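Local coordinates for tail fiber protein (Acinetobacter phage AM24, PDB 5W5P) that probably recognises, and may degrade, the capsular polysaccharide of Acinetobacter baumannii as the trimeric tailspike of the phage, at residues A[346-357]-A[380-391]. Residues are numbered along the deposited sequence; the frame is centred on the assembly and turned at random.
Sequences LPTLKCLIELGK and YKADVNYADVKF
Ile353 and Glu354 pair in parallel with Val389 and Lys390 through a short ladder of backbone hydrogen bonds. Ile353 N reaches Asp388 O at 2.9 Å, Lys390 N reaches Ile353 O, and Leu355 N reaches Lys390 O. Ile353, Val389 and Leu355 make the tightly packed side: with chi1 of -177°, Val389 holds CG1 trans to its own nitrogen, where Leu355 CD1 meets it at 3.8 Å. The beta-branched isoleucine and valine and the leucine suit this buried layer, which they fill without polar side-chain atoms to satisfy. From the helix 346-349, Leu346 lays CD2 over a face of the Tyr380 ring, 3.9 Å from its centroid, a CH-pi contact. The Tyr386 ring comes close to the Lys350 carbonyl, CD1 being 3.1 Å from Lys350 O, and the tyrosine hydroxyl donates to Asp388 OD1 at 2.8 Å; Asp388 OD2 bonds Thr413, so both oxygens of this buried carboxylate are engaged.

Lys390 points to the other face, with Glu354, and its long extended chain runs past Cys351 to the end of the helix. There NZ donates to Leu349 O at 2.7 Å and to Asn385 O at 2.8 Å, with a weak third bond to Lys350 O. A lysine suits this place because its ammonium can donate to several carbonyls at once, at the end of the helix and within the Asp383 to Tyr386 turn. Toward solvent the contact thins to a salt bridge: Lys350, leaving the helix with positive phi, bends at its last torsion to bring NZ 3.1 Å from Asp383 OD2, on the syn side.

These rungs belong to a right-handed parallel beta-helix, the usual body of phage tailspikes: strand 353-354 lies between strands 321-328 and 389-390, while Phe333 of strand 331-339 meets Ile353, and from strand 365-375 Phe369 lies on Leu355 and Val389 and Phe374 on Leu352 and Asp388.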
loop_
_atom_site.group_PDB
_atom_site.type_symbol
_atom_site.label_atom_id
_atom_site.label_comp_id
_atom_site.label_asym_id
_atom_site.label_seq_id
_atom_site.Cartn_x
_atom_site.Cartn_y
_atom_site.Cartn_z
ATOM N N LEU A 346 -19.528 7.049 16.982
ATOM C CA LEU A 346 -18.471 6.503 17.831
ATOM C C LEU A 346 -18.842 6.427 19.309
ATOM O O LEU A 346 -18.511 5.407 19.939
ATOM C CB LEU A 346 -17.178 7.309 17.646
ATOM C CG LEU A 346 -15.874 6.556 17.913
ATOM C CD1 LEU A 346 -14.767 7.106 17.044
ATOM C CD2 LEU A 346 -15.486 6.625 19.383
ATOM N N PRO A 347 -19.478 7.428 19.928
ATOM C CA PRO A 347 -19.856 7.270 21.343
ATOM C C PRO A 347 -20.834 6.133 21.599
ATOM O O PRO A 347 -20.905 5.647 22.735
ATOM C CB PRO A 347 -20.469 8.630 21.696
ATOM C CG PRO A 347 -19.841 9.576 20.740
ATOM C CD PRO A 347 -19.712 8.809 19.462
ATOM N N THR A 348 -21.580 5.682 20.591
ATOM C CA THR A 348 -22.508 4.573 20.791
ATOM C C THR A 348 -21.888 3.228 20.410
ATOM O O THR A 348 -21.947 2.274 21.191
ATOM C CB THR A 348 -23.796 4.807 19.996
ATOM O OG1 THR A 348 -24.461 5.973 20.496
ATOM C CG2 THR A 348 -24.729 3.613 20.137
ATOM N N LEU A 349 -21.291 3.134 19.219
ATOM C CA LEU A 349 -20.641 1.893 18.811
ATOM C C LEU A 349 -19.339 1.650 19.559
ATOM O O LEU A 349 -18.922 0.494 19.689
ATOM C CB LEU A 349 -20.383 1.907 17.305
ATOM C CG LEU A 349 -21.639 2.098 16.449
ATOM C CD1 LEU A 349 -21.296 2.037 14.971
ATOM C CD2 LEU A 349 -22.694 1.053 16.809
ATOM N N LYS A 350 -18.701 2.712 20.057
ATOM C CA LYS A 350 -17.467 2.628 20.840
ATOM C C LYS A 350 -16.376 1.879 20.078
ATOM O O LYS A 350 -15.742 0.956 20.591
ATOM C CB LYS A 350 -17.725 2.000 22.211
ATOM C CG LYS A 350 -18.605 2.850 23.099
ATOM C CD LYS A 350 -18.811 2.200 24.449
ATOM C CE LYS A 350 -19.674 3.062 25.353
ATOM N NZ LYS A 350 -19.105 4.424 25.527
ATOM N N CYS A 351 -16.163 2.291 18.833
ATOM C CA CYS A 351 -15.117 1.720 18.002
ATOM C C CYS A 351 -14.850 2.659 16.835
ATOM O O CYS A 351 -15.711 3.453 16.448
ATOM C CB CYS A 351 -15.498 0.322 17.498
ATOM S SG CYS A 351 -16.825 0.273 16.275
ATOM N N LEU A 352 -13.635 2.570 16.293
ATOM C CA LEU A 352 -13.294 3.296 15.079
ATOM C C LEU A 352 -13.714 2.535 13.832
ATOM O O LEU A 352 -14.085 3.151 12.826
ATOM C CB LEU A 352 -11.791 3.566 15.037
ATOM C CG LEU A 352 -11.358 4.865 15.711
ATOM C CD1 LEU A 352 -9.850 4.922 15.814
ATOM C CD2 LEU A 352 -11.903 6.069 14.937
ATOM N N ILE A 353 -13.657 1.207 13.880
ATOM C CA ILE A 353 -14.030 0.360 12.756
ATOM C C ILE A 353 -14.870 -0.793 13.284
ATOM O O ILE A 353 -14.522 -1.416 14.292
ATOM C CB ILE A 353 -12.798 -0.173 11.998
ATOM C CG1 ILE A 353 -12.053 0.978 11.319
ATOM C CG2 ILE A 353 -13.215 -1.225 10.976
ATOM C CD1 ILE A 353 -10.697 0.593 10.782
ATOM N N GLU A 354 -15.982 -1.063 12.616
ATOM C CA GLU A 354 -16.795 -2.234 12.883
ATOM C C GLU A 354 -16.717 -3.157 11.676
ATOM O O GLU A 354 -16.872 -2.706 10.537
ATOM C CB GLU A 354 -18.245 -1.843 13.168
ATOM C CG GLU A 354 -19.213 -3.014 13.135
ATOM C CD GLU A 354 -20.653 -2.587 13.340
ATOM O OE1 GLU A 354 -20.940 -1.910 14.352
ATOM O OE2 GLU A 354 -21.501 -2.927 12.485
ATOM N N LEU A 355 -16.447 -4.434 11.927
ATOM C CA LEU A 355 -16.442 -5.465 10.903
ATOM C C LEU A 355 -17.490 -6.515 11.245
ATOM O O LEU A 355 -18.068 -6.522 12.335
ATOM C CB LEU A 355 -15.059 -6.125 10.773
ATOM C CG LEU A 355 -13.857 -5.203 10.547
ATOM C CD1 LEU A 355 -12.551 -5.998 10.510
ATOM C CD2 LEU A 355 -14.031 -4.357 9.273
ATOM N N GLY A 356 -17.736 -7.407 10.292
ATOM C CA GLY A 356 -18.537 -8.575 10.579
ATOM C C GLY A 356 -17.728 -9.654 11.272
ATOM O O GLY A 356 -16.544 -9.846 11.001
ATOM N N LYS A 357 -18.382 -10.377 12.179
ATOM C CA LYS A 357 -19.805 -10.225 12.452
ATOM C C LYS A 357 -20.066 -9.284 13.620
ATOM O O LYS A 357 -19.372 -9.322 14.638
ATOM C CB LYS A 357 -20.434 -11.597 12.740
ATOM C CG LYS A 357 -21.546 -11.592 13.787
ATOM C CD LYS A 357 -22.003 -13.004 14.127
ATOM C CE LYS A 357 -22.730 -13.660 12.964
ATOM N NZ LYS A 357 -24.081 -13.073 12.730
ATOM N N TYR A 380 -11.705 7.107 25.680
ATOM C CA TYR A 380 -11.677 5.703 25.296
ATOM C C TYR A 380 -10.388 5.000 25.696
ATOM O O TYR A 380 -10.193 3.834 25.340
ATOM C CB TYR A 380 -11.931 5.573 23.794
ATOM C CG TYR A 380 -13.241 6.208 23.433
ATOM C CD1 TYR A 380 -14.438 5.619 23.818
ATOM C CD2 TYR A 380 -13.289 7.416 22.755
ATOM C CE1 TYR A 380 -15.646 6.199 23.520
ATOM C CE2 TYR A 380 -14.497 8.005 22.450
ATOM C CZ TYR A 380 -15.675 7.391 22.840
ATOM O OH TYR A 380 -16.886 7.969 22.539
ATOM N N LYS A 381 -9.513 5.675 26.441
ATOM C CA LYS A 381 -8.333 5.002 26.967
ATOM C C LYS A 381 -8.694 3.999 28.057
ATOM O O LYS A 381 -8.072 2.934 28.138
ATOM C CB LYS A 381 -7.335 6.034 27.492
ATOM C CG LYS A 381 -6.712 6.880 26.396
ATOM C CD LYS A 381 -5.837 7.970 26.972
ATOM C CE LYS A 381 -5.234 8.826 25.870
ATOM N NZ LYS A 381 -4.438 9.944 26.447
ATOM N N ALA A 382 -9.701 4.304 28.881
ATOM C CA ALA A 382 -10.087 3.460 30.010
ATOM C C ALA A 382 -11.495 2.886 29.877
ATOM O O ALA A 382 -12.016 2.321 30.846
ATOM C CB ALA A 382 -9.974 4.243 31.318
ATOM N N ASP A 383 -12.121 3.017 28.712
ATOM C CA ASP A 383 -13.459 2.487 28.468
ATOM C C ASP A 383 -13.352 1.002 28.149
ATOM O O ASP A 383 -12.941 0.631 27.043
ATOM C CB ASP A 383 -14.114 3.255 27.321
ATOM C CG ASP A 383 -15.595 2.951 27.167
ATOM O OD1 ASP A 383 -16.053 1.886 27.634
ATOM O OD2 ASP A 383 -16.303 3.782 26.556
ATOM N N VAL A 384 -13.743 0.147 29.103
ATOM C CA VAL A 384 -13.608 -1.299 28.926
ATOM C C VAL A 384 -14.467 -1.815 27.782
ATOM O O VAL A 384 -14.224 -2.917 27.278
ATOM C CB VAL A 384 -13.939 -2.061 30.234
ATOM C CG1 VAL A 384 -13.154 -1.490 31.405
ATOM C CG2 VAL A 384 -15.437 -2.048 30.525
ATOM N N ASN A 385 -15.464 -1.046 27.347
ATOM C CA ASN A 385 -16.327 -1.460 26.250
ATOM C C ASN A 385 -15.858 -0.942 24.902
ATOM O O ASN A 385 -16.557 -1.139 23.906
ATOM C CB ASN A 385 -17.766 -1.011 26.506
ATOM C CG ASN A 385 -18.480 -1.906 27.500
ATOM O OD1 ASN A 385 -18.680 -3.092 27.243
ATOM N ND2 ASN A 385 -18.853 -1.348 28.647
ATOM N N TYR A 386 -14.693 -0.300 24.842
ATOM C CA TYR A 386 -14.165 0.241 23.598
ATOM C C TYR A 386 -13.107 -0.687 23.011
ATOM O O TYR A 386 -12.286 -1.254 23.738
ATOM C CB TYR A 386 -13.554 1.633 23.809
ATOM C CG TYR A 386 -12.943 2.190 22.540
ATOM C CD1 TYR A 386 -13.701 2.953 21.663
ATOM C CD2 TYR A 386 -11.621 1.928 22.203
ATOM C CE1 TYR A 386 -13.159 3.446 20.489
ATOM C CE2 TYR A 386 -11.076 2.410 21.033
ATOM C CZ TYR A 386 -11.847 3.171 20.180
ATOM O OH TYR A 386 -11.297 3.651 19.014
ATOM N N ALA A 387 -13.122 -0.821 21.686
ATOM C CA ALA A 387 -12.032 -1.439 20.945
ATOM C C ALA A 387 -11.914 -0.723 19.609
ATOM O O ALA A 387 -12.928 -0.347 19.022
ATOM C CB ALA A 387 -12.261 -2.938 20.730
ATOM N N ASP A 388 -10.680 -0.529 19.138
ATOM C CA ASP A 388 -10.484 0.185 17.878
ATOM C C ASP A 388 -11.224 -0.497 16.729
ATOM O O ASP A 388 -11.852 0.175 15.903
ATOM C CB ASP A 388 -8.992 0.308 17.559
ATOM C CG ASP A 388 -8.273 1.291 18.475
ATOM O OD1 ASP A 388 -8.776 2.419 18.665
ATOM O OD2 ASP A 388 -7.196 0.937 19.001
ATOM N N VAL A 389 -11.177 -1.828 16.669
ATOM C CA VAL A 389 -11.817 -2.613 15.613
ATOM C C VAL A 389 -12.715 -3.646 16.287
ATOM O O VAL A 389 -12.218 -4.550 16.970
ATOM C CB VAL A 389 -10.790 -3.297 14.699
ATOM C CG1 VAL A 389 -11.482 -4.045 13.565
ATOM C CG2 VAL A 389 -9.781 -2.281 14.156
ATOM N N LYS A 390 -14.028 -3.523 16.099
ATOM C CA LYS A 390 -15.007 -4.384 16.758
ATOM C C LYS A 390 -15.592 -5.390 15.775
ATOM O O LYS A 390 -16.047 -5.013 14.687
ATOM C CB LYS A 390 -16.136 -3.561 17.381
ATOM C CG LYS A 390 -15.947 -3.302 18.857
ATOM C CD LYS A 390 -17.151 -2.614 19.467
ATOM C CE LYS A 390 -16.855 -2.214 20.899
ATOM N NZ LYS A 390 -17.900 -1.332 21.456
ATOM N N PHE A 391 -15.601 -6.659 16.173
ATOM C CA PHE A 391 -16.138 -7.742 15.358
ATOM C C PHE A 391 -16.197 -9.005 16.209
ATOM O O PHE A 391 -15.610 -9.079 17.293
ATOM C CB PHE A 391 -15.295 -7.974 14.098
ATOM C CG PHE A 391 -13.874 -8.384 14.378
ATOM C CD1 PHE A 391 -12.887 -7.433 14.566
ATOM C CD2 PHE A 391 -13.524 -9.726 14.444
ATOM C CE1 PHE A 391 -11.575 -7.813 14.820
ATOM C CE2 PHE A 391 -12.218 -10.111 14.698
ATOM C CZ PHE A 391 -11.244 -9.153 14.885
#